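Local coordinates for protein HIRA (Homo sapiens, PDB 5YJE) that cooperates with ASF1A in replication-independent chromatin assembly, its C-terminal part, which is the piece described here, forming the trimer that the H3.3 chaperone complex requires, at residues K40-S45 and P134-H139; A152-W157 and G191-N196; M180-I185 and M195-G200; A202-P207 and A284-S289. All blocks are in the same frame, centred on the assembly; numbering follows the deposited sequence.

Interaction 1. Residues K40-S45 and P134-H139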
loop_
_atom_site.group_PDB
_atom_site.type_symbol
_atom_site.label_atom_id
_atom_site.label_comp_id
_atom_site.label_asym_id
_atom_site.label_seq_id
_atom_site.Cartn_x
_atom_site.Cartn_y
_atom_site.Cartn_z
ATOM N N LYS B 40 -18.240 -11.143 -18.200
ATOM C CA LYS B 40 -18.223 -10.816 -16.779
ATOM C C LYS B 40 -18.280 -12.108 -15.985
ATOM O O LYS B 40 -18.586 -13.178 -16.520
ATOM C CB LYS B 40 -19.404 -9.913 -16.341
ATOM C CG LYS B 40 -19.531 -8.546 -17.005
ATOM C CD LYS B 40 -18.300 -7.680 -16.793
ATOM C CE LYS B 40 -18.471 -6.341 -17.476
ATOM N NZ LYS B 40 -17.306 -5.415 -17.313
ATOM N N LEU B 41 -17.986 -11.998 -14.676
ATOM C CA LEU B 41 -18.252 -13.138 -13.803
ATOM C C LEU B 41 -19.728 -13.132 -13.405
ATOM O O LEU B 41 -20.307 -12.060 -13.198
ATOM C CB LEU B 41 -17.352 -13.085 -12.563
ATOM C CG LEU B 41 -15.878 -13.341 -12.919
ATOM C CD1 LEU B 41 -14.969 -13.573 -11.714
ATOM C CD2 LEU B 41 -15.839 -14.534 -13.820
ATOM N N PRO B 42 -20.370 -14.294 -13.323
ATOM C CA PRO B 42 -21.822 -14.313 -13.110
ATOM C C PRO B 42 -22.197 -14.084 -11.649
ATOM O O PRO B 42 -21.492 -14.491 -10.723
ATOM C CB PRO B 42 -22.229 -15.722 -13.569
ATOM C CG PRO B 42 -21.007 -16.564 -13.258
ATOM C CD PRO B 42 -19.811 -15.650 -13.476
ATOM N N ILE B 43 -23.330 -13.425 -11.460
ATOM C CA ILE B 43 -23.826 -13.058 -10.138
ATOM C C ILE B 43 -24.844 -14.096 -9.683
ATOM O O ILE B 43 -25.816 -14.351 -10.413
ATOM C CB ILE B 43 -24.456 -11.660 -10.154
ATOM C CG1 ILE B 43 -23.455 -10.642 -10.724
ATOM C CG2 ILE B 43 -24.902 -11.291 -8.749
ATOM C CD1 ILE B 43 -24.113 -9.334 -11.145
ATOM N N PRO B 44 -24.694 -14.669 -8.486
ATOM C CA PRO B 44 -25.664 -15.670 -8.023
ATOM C C PRO B 44 -27.088 -15.121 -8.053
ATOM O O PRO B 44 -27.334 -13.942 -7.762
ATOM C CB PRO B 44 -25.202 -15.984 -6.589
ATOM C CG PRO B 44 -23.783 -15.475 -6.510
ATOM C CD PRO B 44 -23.755 -14.289 -7.417
ATOM N N SER B 45 -28.023 -15.983 -8.458
ATOM C CA SER B 45 -29.429 -15.593 -8.515
ATOM C C SER B 45 -30.001 -15.443 -7.107
ATOM O O SER B 45 -29.638 -16.207 -6.201
ATOM C CB SER B 45 -30.248 -16.620 -9.298
ATOM O OG SER B 45 -29.661 -16.884 -10.554
ATOM N N PRO B 134 -21.104 -6.272 -8.064
ATOM C CA PRO B 134 -21.768 -7.390 -7.364
ATOM C C PRO B 134 -20.857 -8.595 -7.211
ATOM O O PRO B 134 -19.962 -8.845 -8.026
ATOM C CB PRO B 134 -22.979 -7.724 -8.250
ATOM C CG PRO B 134 -23.264 -6.470 -9.004
ATOM C CD PRO B 134 -21.887 -5.823 -9.232
ATOM N N ILE B 135 -21.083 -9.327 -6.123
ATOM C CA ILE B 135 -20.340 -10.548 -5.862
ATOM C C ILE B 135 -20.561 -11.564 -6.986
ATOM O O ILE B 135 -21.612 -11.597 -7.646
ATOM C CB ILE B 135 -20.762 -11.150 -4.509
ATOM C CG1 ILE B 135 -19.783 -12.249 -4.071
ATOM C CG2 ILE B 135 -22.276 -11.656 -4.573
ATOM C CD1 ILE B 135 -18.362 -11.755 -3.820
ATOM N N SER B 136 -19.548 -12.400 -7.202
ATOM C CA SER B 136 -19.679 -13.622 -7.985
ATOM C C SER B 136 -19.391 -14.847 -7.126
ATOM O O SER B 136 -20.260 -15.703 -6.989
ATOM C CB SER B 136 -18.756 -13.581 -9.225
ATOM O OG SER B 136 -19.022 -14.680 -10.095
ATOM N N THR B 137 -18.221 -14.931 -6.500
ATOM C CA THR B 137 -17.916 -16.026 -5.598
ATOM C C THR B 137 -17.150 -15.532 -4.378
ATOM O O THR B 137 -16.468 -14.504 -4.407
ATOM C CB THR B 137 -17.079 -17.140 -6.286
ATOM O OG1 THR B 137 -15.881 -16.568 -6.844
ATOM C CG2 THR B 137 -17.905 -17.875 -7.367
ATOM N N LEU B 138 -17.253 -16.320 -3.316
ATOM C CA LEU B 138 -16.564 -16.115 -2.060
ATOM C C LEU B 138 -15.757 -17.352 -1.723
ATOM O O LEU B 138 -16.191 -18.477 -1.971
ATOM C CB LEU B 138 -17.558 -15.840 -0.896
ATOM C CG LEU B 138 -18.247 -14.484 -0.803
ATOM C CD1 LEU B 138 -19.241 -14.420 0.391
ATOM C CD2 LEU B 138 -17.194 -13.361 -0.707
ATOM N N HIS B 139 -14.596 -17.132 -1.113
ATOM C CA HIS B 139 -13.802 -18.199 -0.525
ATOM C C HIS B 139 -13.290 -17.735 0.831
ATOM O O HIS B 139 -13.053 -16.539 1.034
ATOM C CB HIS B 139 -12.593 -18.587 -1.400
ATOM C CG HIS B 139 -12.941 -18.944 -2.810
ATOM N ND1 HIS B 139 -13.452 -18.031 -3.710
ATOM C CD2 HIS B 139 -12.827 -20.116 -3.485
ATOM C CE1 HIS B 139 -13.656 -18.630 -4.873
ATOM N NE2 HIS B 139 -13.282 -19.893 -4.764
#
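Pro134 opens the contact by meeting the side chain of Ile43 at an oblique crossing. CD1 of Ile43 lies against the pyrrolidine ring, 3.5 Å from Pro134 CB, and Pro134 CG is only slightly farther off. The next residue, Ile135, turns the end of its side chain away and offers mainly its carbonyl oxygen, against which two apolar groups are laid: Ile43 CG2 is 3.5 Å from Ile135 O, and Pro44 CD stands 3.4 Å from the same atom. The Ile135 CG2 methyl adds a looser touch to the Pro44 ring.

Ser136 carries the polar link. With OG anti to the backbone N (chi1 -171°), its hydroxyl swings out to the loop and donates a hydrogen bond of 2.6 Å from Ser136 OG to Pro42 O. The bond is bent at the acceptor, with a C=O...donor angle of 140°, and the hydroxyl is tilted from the carbonyl plane. The CA-H of Ser136 also approaches this oxygen, at 3.4 Å from Ser136 CA to Pro42 O. Leu41 CB is 3.4 Å from Ser136 OG and so flanks the hydroxyl, while Pro44 CG lies beyond the serine carbonyl oxygen, 3.6 Å from Ser136 O.

Ser136 and Thr137 form a classic beta bulge opposite Leu148. The loop that leads to strand 49-53 is thus laid across the start of strand 135-141, the outermost strand of its sheet within this chain on that side. Leu41 continues onto Leu148 of the neighbouring strand 144-149, and Pro44 packs on Thr98 of strand 96-101, a strand that Ile135 also touches.

Interaction 2. Residues A152-W157 and G191-N196; sequences ATLSVW and GIPVMN
Leu154 holds its CG anti to the backbone N (chi1 -174°), which sends both methyls across the gap to Pro193 and Met195. Met195 answers with a chain folded at its second torsion (chi2 -89°) and bent again at the third, so that its terminal methyl, rather than the sulfur, comes forward. The two side chains meet tip to tip, with Leu154 CD1 3.8 Å from Met195 CE. The other branch, Leu154 CD2, lies against the proline ring, 3.8 Å from Pro193 CG, and the ring's CB lies close to both leucine methyls.

Two residues further along the strand, Val156 points the same way as Leu154. Its CG1 reaches the main chain at the start of the other segment, 3.4 Å from Gly191 O, and CG2 makes a more distant contact with the proline, 4.3 Å from Pro193 CG. Gly191 has positive phi, which favours glycine.

Strands 153-157 and 193-196 pass 9.9 Å apart, with their directions 143° from one another, a separation that suits strands of two sheets with side chains packed between them. Each strand belongs to its own four-stranded antiparallel sheet, consistent with adjacent blades of a propeller-like fold. Met146 of strand 144-149 touches Leu154, Val156 and Pro193 and so joins the same core. On the reverse side of strand 153-157, Trp157 NE1 donates to Leu209 O of the second subunit.

All five touching residues are buried. Between these two segments the join rests on apolar packing, with Val156 CG1 against the Gly191 carbonyl oxygen, and not on directional bonds.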
loop_
_atom_site.group_PDB
_atom_site.type_symbol
_atom_site.label_atom_id
_atom_site.label_comp_id
_atom_site.label_asym_id
_atom_site.label_seq_id
_atom_site.Cartn_x
_atom_site.Cartn_y
_atom_site.Cartn_z
ATOM N N ALA B 152 -14.913 -8.884 -12.469
ATOM C CA ALA B 152 -13.703 -9.689 -12.479
ATOM C C ALA B 152 -12.549 -8.998 -11.741
ATOM O O ALA B 152 -11.402 -9.008 -12.193
ATOM C CB ALA B 152 -13.304 -10.074 -13.904
ATOM N N THR B 153 -12.850 -8.402 -10.597
ATOM C CA THR B 153 -11.838 -8.010 -9.631
ATOM C C THR B 153 -11.803 -9.008 -8.480
ATOM O O THR B 153 -12.784 -9.697 -8.184
ATOM C CB THR B 153 -12.096 -6.604 -9.071
ATOM O OG1 THR B 153 -13.345 -6.604 -8.379
ATOM C CG2 THR B 153 -12.125 -5.569 -10.181
ATOM N N LEU B 154 -10.659 -9.054 -7.816
ATOM C CA LEU B 154 -10.389 -10.029 -6.776
ATOM C C LEU B 154 -9.896 -9.269 -5.559
ATOM O O LEU B 154 -9.040 -8.381 -5.687
ATOM C CB LEU B 154 -9.327 -11.041 -7.259
ATOM C CG LEU B 154 -8.969 -12.261 -6.395
ATOM C CD1 LEU B 154 -8.295 -13.306 -7.282
ATOM C CD2 LEU B 154 -8.083 -11.950 -5.215
ATOM N N SER B 155 -10.431 -9.599 -4.392
ATOM C CA SER B 155 -10.001 -8.966 -3.152
ATOM C C SER B 155 -9.764 -10.028 -2.094
ATOM O O SER B 155 -10.431 -11.068 -2.064
ATOM C CB SER B 155 -11.018 -7.963 -2.614
ATOM O OG SER B 155 -11.174 -6.848 -3.466
ATOM N N VAL B 156 -8.780 -9.774 -1.244
ATOM C CA VAL B 156 -8.489 -10.656 -0.124
ATOM C C VAL B 156 -8.273 -9.781 1.095
ATOM O O VAL B 156 -7.526 -8.798 1.047
ATOM C CB VAL B 156 -7.262 -11.563 -0.358
ATOM C CG1 VAL B 156 -7.047 -12.493 0.840
ATOM C CG2 VAL B 156 -7.416 -12.368 -1.651
ATOM N N TRP B 157 -8.954 -10.121 2.175
ATOM C CA TRP B 157 -8.794 -9.437 3.440
ATOM C C TRP B 157 -8.403 -10.448 4.497
ATOM O O TRP B 157 -8.887 -11.587 4.500
ATOM C CB TRP B 157 -10.070 -8.720 3.854
ATOM C CG TRP B 157 -10.493 -7.633 2.936
ATOM C CD1 TRP B 157 -10.068 -6.330 2.941
ATOM C CD2 TRP B 157 -11.472 -7.734 1.895
ATOM N NE1 TRP B 157 -10.711 -5.617 1.950
ATOM C CE2 TRP B 157 -11.580 -6.456 1.294
ATOM C CE3 TRP B 157 -12.268 -8.777 1.416
ATOM C CZ2 TRP B 157 -12.447 -6.201 0.238
ATOM C CZ3 TRP B 157 -13.133 -8.527 0.362
ATOM C CH2 TRP B 157 -13.219 -7.250 -0.212
ATOM N N GLY B 191 -3.381 -16.506 2.523
ATOM C CA GLY B 191 -4.246 -15.542 1.867
ATOM C C GLY B 191 -3.790 -15.173 0.475
ATOM O O GLY B 191 -4.117 -14.078 -0.010
ATOM N N ILE B 192 -3.042 -16.050 -0.176
ATOM C CA ILE B 192 -2.555 -15.833 -1.529
ATOM C C ILE B 192 -3.521 -16.497 -2.503
ATOM O O ILE B 192 -3.833 -17.686 -2.331
ATOM C CB ILE B 192 -1.130 -16.380 -1.679
ATOM C CG1 ILE B 192 -0.226 -15.606 -0.712
ATOM C CG2 ILE B 192 -0.680 -16.344 -3.147
ATOM C CD1 ILE B 192 1.240 -15.693 -1.030
ATOM N N PRO B 193 -4.048 -15.769 -3.487
ATOM C CA PRO B 193 -4.901 -16.405 -4.492
ATOM C C PRO B 193 -4.092 -17.017 -5.626
ATOM O O PRO B 193 -3.124 -16.442 -6.132
ATOM C CB PRO B 193 -5.781 -15.248 -4.994
ATOM C CG PRO B 193 -4.943 -14.021 -4.788
ATOM C CD PRO B 193 -3.955 -14.308 -3.676
ATOM N N VAL B 194 -4.525 -18.208 -6.024
ATOM C CA VAL B 194 -3.936 -18.976 -7.110
ATOM C C VAL B 194 -5.042 -19.329 -8.100
ATOM O O VAL B 194 -6.110 -19.816 -7.705
ATOM C CB VAL B 194 -3.239 -20.248 -6.583
ATOM C CG1 VAL B 194 -2.520 -20.954 -7.691
ATOM C CG2 VAL B 194 -2.274 -19.877 -5.473
ATOM N N MET B 195 -4.784 -19.070 -9.378
ATOM C CA MET B 195 -5.665 -19.370 -10.498
ATOM C C MET B 195 -4.965 -20.416 -11.361
ATOM O O MET B 195 -3.925 -20.134 -11.973
ATOM C CB MET B 195 -5.958 -18.101 -11.293
ATOM C CG MET B 195 -6.360 -16.926 -10.426
ATOM S SD MET B 195 -8.141 -16.846 -10.125
ATOM C CE MET B 195 -8.192 -16.946 -8.350
ATOM N N ASN B 196 -5.517 -21.625 -11.380
ATOM C CA ASN B 196 -5.032 -22.707 -12.222
ATOM C C ASN B 196 -5.905 -22.748 -13.476
ATOM O O ASN B 196 -7.091 -23.111 -13.403
ATOM C CB ASN B 196 -5.075 -24.043 -11.481
ATOM C CG ASN B 196 -3.956 -24.964 -11.894
ATOM O OD1 ASN B 196 -2.911 -24.970 -11.309
ATOM N ND2 ASN B 196 -4.148 -25.689 -12.968
#

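Interaction 3. Residues M180-I185 and M195-G200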
loop_
_atom_site.group_PDB
_atom_site.type_symbol
_atom_site.label_atom_id
_atom_site.label_comp_id
_atom_site.label_asym_id
_atom_site.label_seq_id
_atom_site.Cartn_x
_atom_site.Cartn_y
_atom_site.Cartn_z
ATOM N N MET B 180 -11.745 -18.490 -21.469
ATOM C CA MET B 180 -12.781 -17.874 -20.637
ATOM C C MET B 180 -13.034 -18.606 -19.323
ATOM O O MET B 180 -14.070 -18.368 -18.709
ATOM C CB MET B 180 -14.157 -17.751 -21.325
ATOM C CG MET B 180 -14.246 -17.658 -22.852
ATOM S SD MET B 180 -15.721 -18.548 -23.499
ATOM C CE MET B 180 -17.116 -17.869 -22.566
ATOM N N THR B 181 -12.176 -19.528 -18.893
ATOM C CA THR B 181 -12.441 -20.263 -17.663
ATOM C C THR B 181 -11.204 -20.283 -16.793
ATOM O O THR B 181 -10.111 -19.899 -17.211
ATOM C CB THR B 181 -12.907 -21.719 -17.891
ATOM O OG1 THR B 181 -11.819 -22.507 -18.372
ATOM C CG2 THR B 181 -14.088 -21.808 -18.847
ATOM N N VAL B 182 -11.420 -20.704 -15.549
ATOM C CA VAL B 182 -10.369 -20.964 -14.578
ATOM C C VAL B 182 -10.719 -22.283 -13.921
ATOM O O VAL B 182 -11.735 -22.371 -13.225
ATOM C CB VAL B 182 -10.245 -19.862 -13.515
ATOM C CG1 VAL B 182 -9.233 -20.286 -12.438
ATOM C CG2 VAL B 182 -9.848 -18.533 -14.149
ATOM N N SER B 183 -9.864 -23.293 -14.117
ATOM C CA SER B 183 -10.190 -24.660 -13.722
ATOM C C SER B 183 -10.238 -24.785 -12.213
ATOM O O SER B 183 -11.147 -25.418 -11.664
ATOM C CB SER B 183 -9.153 -25.648 -14.282
ATOM O OG SER B 183 -8.728 -25.274 -15.585
ATOM N N GLN B 184 -9.248 -24.219 -11.522
ATOM C CA GLN B 184 -9.251 -24.273 -10.065
ATOM C C GLN B 184 -8.821 -22.933 -9.490
ATOM O O GLN B 184 -8.041 -22.192 -10.102
ATOM C CB GLN B 184 -8.342 -25.385 -9.508
ATOM C CG GLN B 184 -8.904 -26.803 -9.670
ATOM C CD GLN B 184 -8.382 -27.514 -10.917
ATOM O OE1 GLN B 184 -7.236 -27.313 -11.331
ATOM N NE2 GLN B 184 -9.220 -28.358 -11.512
ATOM N N ILE B 185 -9.333 -22.650 -8.295
ATOM C CA ILE B 185 -9.045 -21.440 -7.545
ATOM C C ILE B 185 -8.665 -21.851 -6.134
ATOM O O ILE B 185 -9.466 -22.483 -5.437
ATOM C CB ILE B 185 -10.240 -20.481 -7.511
ATOM C CG1 ILE B 185 -10.462 -19.855 -8.890
ATOM C CG2 ILE B 185 -10.000 -19.392 -6.472
ATOM C CD1 ILE B 185 -11.560 -18.803 -8.925
ATOM N N MET B 195 -4.784 -19.070 -9.378
ATOM C CA MET B 195 -5.665 -19.370 -10.498
ATOM C C MET B 195 -4.965 -20.416 -11.361
ATOM O O MET B 195 -3.925 -20.134 -11.973
ATOM C CB MET B 195 -5.958 -18.101 -11.293
ATOM C CG MET B 195 -6.360 -16.926 -10.426
ATOM S SD MET B 195 -8.141 -16.846 -10.125
ATOM C CE MET B 195 -8.192 -16.946 -8.350
ATOM N N ASN B 196 -5.517 -21.625 -11.380
ATOM C CA ASN B 196 -5.032 -22.707 -12.222
ATOM C C ASN B 196 -5.905 -22.748 -13.476
ATOM O O ASN B 196 -7.091 -23.111 -13.403
ATOM C CB ASN B 196 -5.075 -24.043 -11.481
ATOM C CG ASN B 196 -3.956 -24.964 -11.894
ATOM O OD1 ASN B 196 -2.911 -24.970 -11.309
ATOM N ND2 ASN B 196 -4.148 -25.689 -12.968
ATOM N N LEU B 197 -5.318 -22.364 -14.613
ATOM C CA LEU B 197 -5.979 -22.291 -15.907
ATOM C C LEU B 197 -5.922 -23.637 -16.639
ATOM O O LEU B 197 -5.047 -24.487 -16.399
ATOM C CB LEU B 197 -5.342 -21.214 -16.786
ATOM C CG LEU B 197 -5.241 -19.779 -16.249
ATOM C CD1 LEU B 197 -4.735 -18.833 -17.333
ATOM C CD2 LEU B 197 -6.566 -19.298 -15.718
ATOM N N SER B 198 -6.864 -23.810 -17.569
ATOM C CA SER B 198 -6.968 -25.072 -18.292
ATOM C C SER B 198 -5.783 -25.306 -19.227
ATOM O O SER B 198 -5.489 -26.460 -19.546
ATOM C CB SER B 198 -8.278 -25.131 -19.081
ATOM O OG SER B 198 -8.260 -24.210 -20.156
ATOM N N ASP B 199 -5.090 -24.257 -19.656
ATOM C CA ASP B 199 -3.915 -24.439 -20.501
ATOM C C ASP B 199 -2.680 -24.910 -19.719
ATOM O O ASP B 199 -1.590 -24.985 -20.291
ATOM C CB ASP B 199 -3.614 -23.141 -21.261
ATOM C CG ASP B 199 -3.012 -22.056 -20.378
ATOM O OD1 ASP B 199 -3.078 -22.164 -19.132
ATOM O OD2 ASP B 199 -2.500 -21.059 -20.934
ATOM N N GLY B 200 -2.817 -25.244 -18.437
ATOM C CA GLY B 200 -1.679 -25.653 -17.641
ATOM C C GLY B 200 -0.992 -24.535 -16.878
ATOM O O GLY B 200 -0.162 -24.819 -16.005
#
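The side chains of Gln184 and Asn196 lie side by side, pointing the same way, with their amide planes 41° apart. Beneath the amides the two CB atoms also face each other, with Gln184 CB 4.0 Å from Asn196 CB. They belong to a hydrogen-bonded pair of the antiparallel hairpin formed by strands 184-187 and 193-196, at a classic beta bulge in which Ser183 and Gln184 both stand opposite Asn196.

One carbonyl therefore takes two donors. Gln184 N bonds to Asn196 O at 3.1 Å, whereas the bond from Ser183 N to the same oxygen is weak. In return Asn196 N donates to Gln184 O at 2.9 Å.

On the other face the neighbouring pair is apolar: Ile185 runs alongside Met195, its CG2 3.6 Å from Met195 CE, and also touches Met146 and Leu148 of strand 144-149. Beyond the bulge the chains stay together as far as the type I turn of Leu197 to Gly200. There Val182 and Leu197, both packed on helix 172-175, bring Val182 CG2 to within 3.7 Å of Leu197 CD2.

Interaction 4. Residues A202-P207 and A284-S289; sequences AYCFNP and ALTLQS
Cys204 and Thr286 make the tight part of the contact. The cysteine sulfur sits between the backbone N and the carbonyl carbon (chi1 84°), which presses it onto the helix end: Cys204 SG is 3.3 Å from Thr286 CG2 and 3.8 Å from Leu287 CD2. Beside this buried patch, Asn206 gives the polar grip. Its ND2 donates to Thr286 O at 3.0 Å, on a lone pair in the carbonyl plane, although the bond is bent (N-H...O 137°). Asn206 OD1 accepts from Leu209 N, so bonds at both ends of the amide fix its rotation.

Toward the partly exposed margin the packing slackens. Gln288 extends its chain toward Pro207 from the opposite direction and stops 4.0 Å short, measured from Gln288 NE2 to Pro207 CD. Gln288 has positive phi and closes helix 266-286 with a Schellman motif, and Ser289 then takes the N-cap position of helix 290-307.

Thr286 OG1 bonds to Ala282 O within its helix and to Ser127 OG of the third subunit. The contact docks this helix-to-helix corner on strand 201-206. Strands 193-196 and 211-217 flank that strand, with Val194 and Val215 each touching both Cys204 and Leu287.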
loop_
_atom_site.group_PDB
_atom_site.type_symbol
_atom_site.label_atom_id
_atom_site.label_comp_id
_atom_site.label_asym_id
_atom_site.label_seq_id
_atom_site.Cartn_x
_atom_site.Cartn_y
_atom_site.Cartn_z
ATOM N N ALA B 202 -0.607 -21.590 -14.153
ATOM C CA ALA B 202 -1.105 -21.150 -12.863
ATOM C C ALA B 202 -0.461 -19.818 -12.494
ATOM O O ALA B 202 0.768 -19.655 -12.586
ATOM C CB ALA B 202 -0.824 -22.198 -11.799
ATOM N N TYR B 203 -1.293 -18.866 -12.100
ATOM C CA TYR B 203 -0.843 -17.552 -11.670
ATOM C C TYR B 203 -1.276 -17.357 -10.230
ATOM O O TYR B 203 -2.425 -17.637 -9.879
ATOM C CB TYR B 203 -1.432 -16.434 -12.525
ATOM C CG TYR B 203 -1.079 -16.495 -13.986
ATOM C CD1 TYR B 203 -1.842 -17.244 -14.893
ATOM C CD2 TYR B 203 0.024 -15.801 -14.465
ATOM C CE1 TYR B 203 -1.501 -17.273 -16.236
ATOM C CE2 TYR B 203 0.369 -15.827 -15.777
ATOM C CZ TYR B 203 -0.380 -16.558 -16.664
ATOM O OH TYR B 203 0.020 -16.553 -17.978
ATOM N N CYS B 204 -0.373 -16.878 -9.403
ATOM C CA CYS B 204 -0.754 -16.498 -8.066
ATOM C C CYS B 204 -0.479 -15.009 -7.918
ATOM O O CYS B 204 0.349 -14.446 -8.652
ATOM C CB CYS B 204 0.001 -17.320 -7.028
ATOM S SG CYS B 204 1.596 -16.650 -6.686
ATOM N N PHE B 205 -1.204 -14.361 -7.003
ATOM C CA PHE B 205 -0.989 -12.945 -6.740
ATOM C C PHE B 205 -0.102 -12.801 -5.509
ATOM O O PHE B 205 -0.440 -13.295 -4.430
ATOM C CB PHE B 205 -2.297 -12.175 -6.549
ATOM C CG PHE B 205 -2.096 -10.689 -6.576
ATOM C CD1 PHE B 205 -2.124 -9.995 -7.770
ATOM C CD2 PHE B 205 -1.794 -9.999 -5.414
ATOM C CE1 PHE B 205 -1.878 -8.613 -7.801
ATOM C CE2 PHE B 205 -1.566 -8.642 -5.441
ATOM C CZ PHE B 205 -1.603 -7.946 -6.640
ATOM N N ASN B 206 1.033 -12.132 -5.670
ATOM C CA ASN B 206 1.906 -11.905 -4.539
ATOM C C ASN B 206 1.547 -10.569 -3.913
ATOM O O ASN B 206 1.549 -9.553 -4.617
ATOM C CB ASN B 206 3.371 -11.924 -4.954
ATOM C CG ASN B 206 4.309 -11.919 -3.749
ATOM O OD1 ASN B 206 4.971 -10.922 -3.473
ATOM N ND2 ASN B 206 4.317 -13.021 -2.994
ATOM N N PRO B 207 1.196 -10.525 -2.626
ATOM C CA PRO B 207 0.743 -9.242 -2.053
ATOM C C PRO B 207 1.866 -8.241 -1.862
ATOM O O PRO B 207 1.655 -7.042 -2.068
ATOM C CB PRO B 207 0.089 -9.657 -0.724
ATOM C CG PRO B 207 -0.236 -11.113 -0.881
ATOM C CD PRO B 207 0.917 -11.659 -1.732
ATOM N N ALA B 284 7.994 -21.255 -4.933
ATOM C CA ALA B 284 7.670 -21.544 -3.544
ATOM C C ALA B 284 7.732 -20.277 -2.697
ATOM O O ALA B 284 6.870 -20.060 -1.842
ATOM C CB ALA B 284 8.601 -22.632 -3.006
ATOM N N LEU B 285 8.730 -19.424 -2.941
ATOM C CA LEU B 285 8.808 -18.126 -2.270
ATOM C C LEU B 285 7.590 -17.245 -2.579
ATOM O O LEU B 285 6.981 -16.663 -1.672
ATOM C CB LEU B 285 10.105 -17.434 -2.677
ATOM C CG LEU B 285 10.380 -16.028 -2.150
ATOM C CD1 LEU B 285 10.524 -16.047 -0.655
ATOM C CD2 LEU B 285 11.659 -15.540 -2.771
ATOM N N THR B 286 7.233 -17.132 -3.859
ATOM C CA THR B 286 6.068 -16.359 -4.283
ATOM C C THR B 286 4.784 -16.836 -3.599
ATOM O O THR B 286 3.940 -16.025 -3.200
ATOM C CB THR B 286 5.926 -16.460 -5.803
ATOM O OG1 THR B 286 7.075 -15.896 -6.429
ATOM C CG2 THR B 286 4.713 -15.717 -6.281
ATOM N N LEU B 287 4.611 -18.150 -3.490
ATOM C CA LEU B 287 3.490 -18.746 -2.785
ATOM C C LEU B 287 3.616 -18.616 -1.271
ATOM O O LEU B 287 2.656 -18.942 -0.560
ATOM C CB LEU B 287 3.371 -20.228 -3.166
ATOM C CG LEU B 287 2.496 -20.655 -4.351
ATOM C CD1 LEU B 287 1.021 -20.341 -4.115
ATOM C CD2 LEU B 287 2.964 -19.976 -5.606
ATOM N N GLN B 288 4.769 -18.164 -0.770
ATOM C CA GLN B 288 5.038 -18.132 0.666
ATOM C C GLN B 288 4.770 -19.492 1.304
ATOM O O GLN B 288 4.211 -19.589 2.395
ATOM C CB GLN B 288 4.221 -17.038 1.363
ATOM C CG GLN B 288 4.419 -15.648 0.791
ATOM C CD GLN B 288 3.538 -14.598 1.471
ATOM O OE1 GLN B 288 2.984 -14.827 2.555
ATOM N NE2 GLN B 288 3.393 -13.445 0.821
ATOM N N SER B 289 5.183 -20.553 0.621
ATOM C CA SER B 289 5.011 -21.925 1.097
ATOM C C SER B 289 6.333 -22.393 1.700
ATOM O O SER B 289 7.229 -22.839 0.979
ATOM C CB SER B 289 4.560 -22.828 -0.045
ATOM O OG SER B 289 4.803 -24.189 0.252
#

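The four contacts follow a path from the N-terminal loop, through two blade-like sheets, to the helices. Interaction 1 ties the loop to the four-stranded sheet that runs from strand 135-141 to strand 163-170, and interaction 2, centred 14 Å away, joins that sheet to the next one. Interactions 2 and 3 share Met195 and Asn196 of strand 193-196, their centres 13 Å apart. Interaction 4 lies 11 Å from interaction 2, centre to centre, on the adjoining strand 201-206. Interactions 1 and 4 are the most distant pair, with centres 24 Å apart and nearest atoms about 12 Å apart. Residues of interactions 2 and 4 also meet neighbouring subunits, placing the sheet-to-sheet and sheet-to-helix joints beside the trimer interfaces.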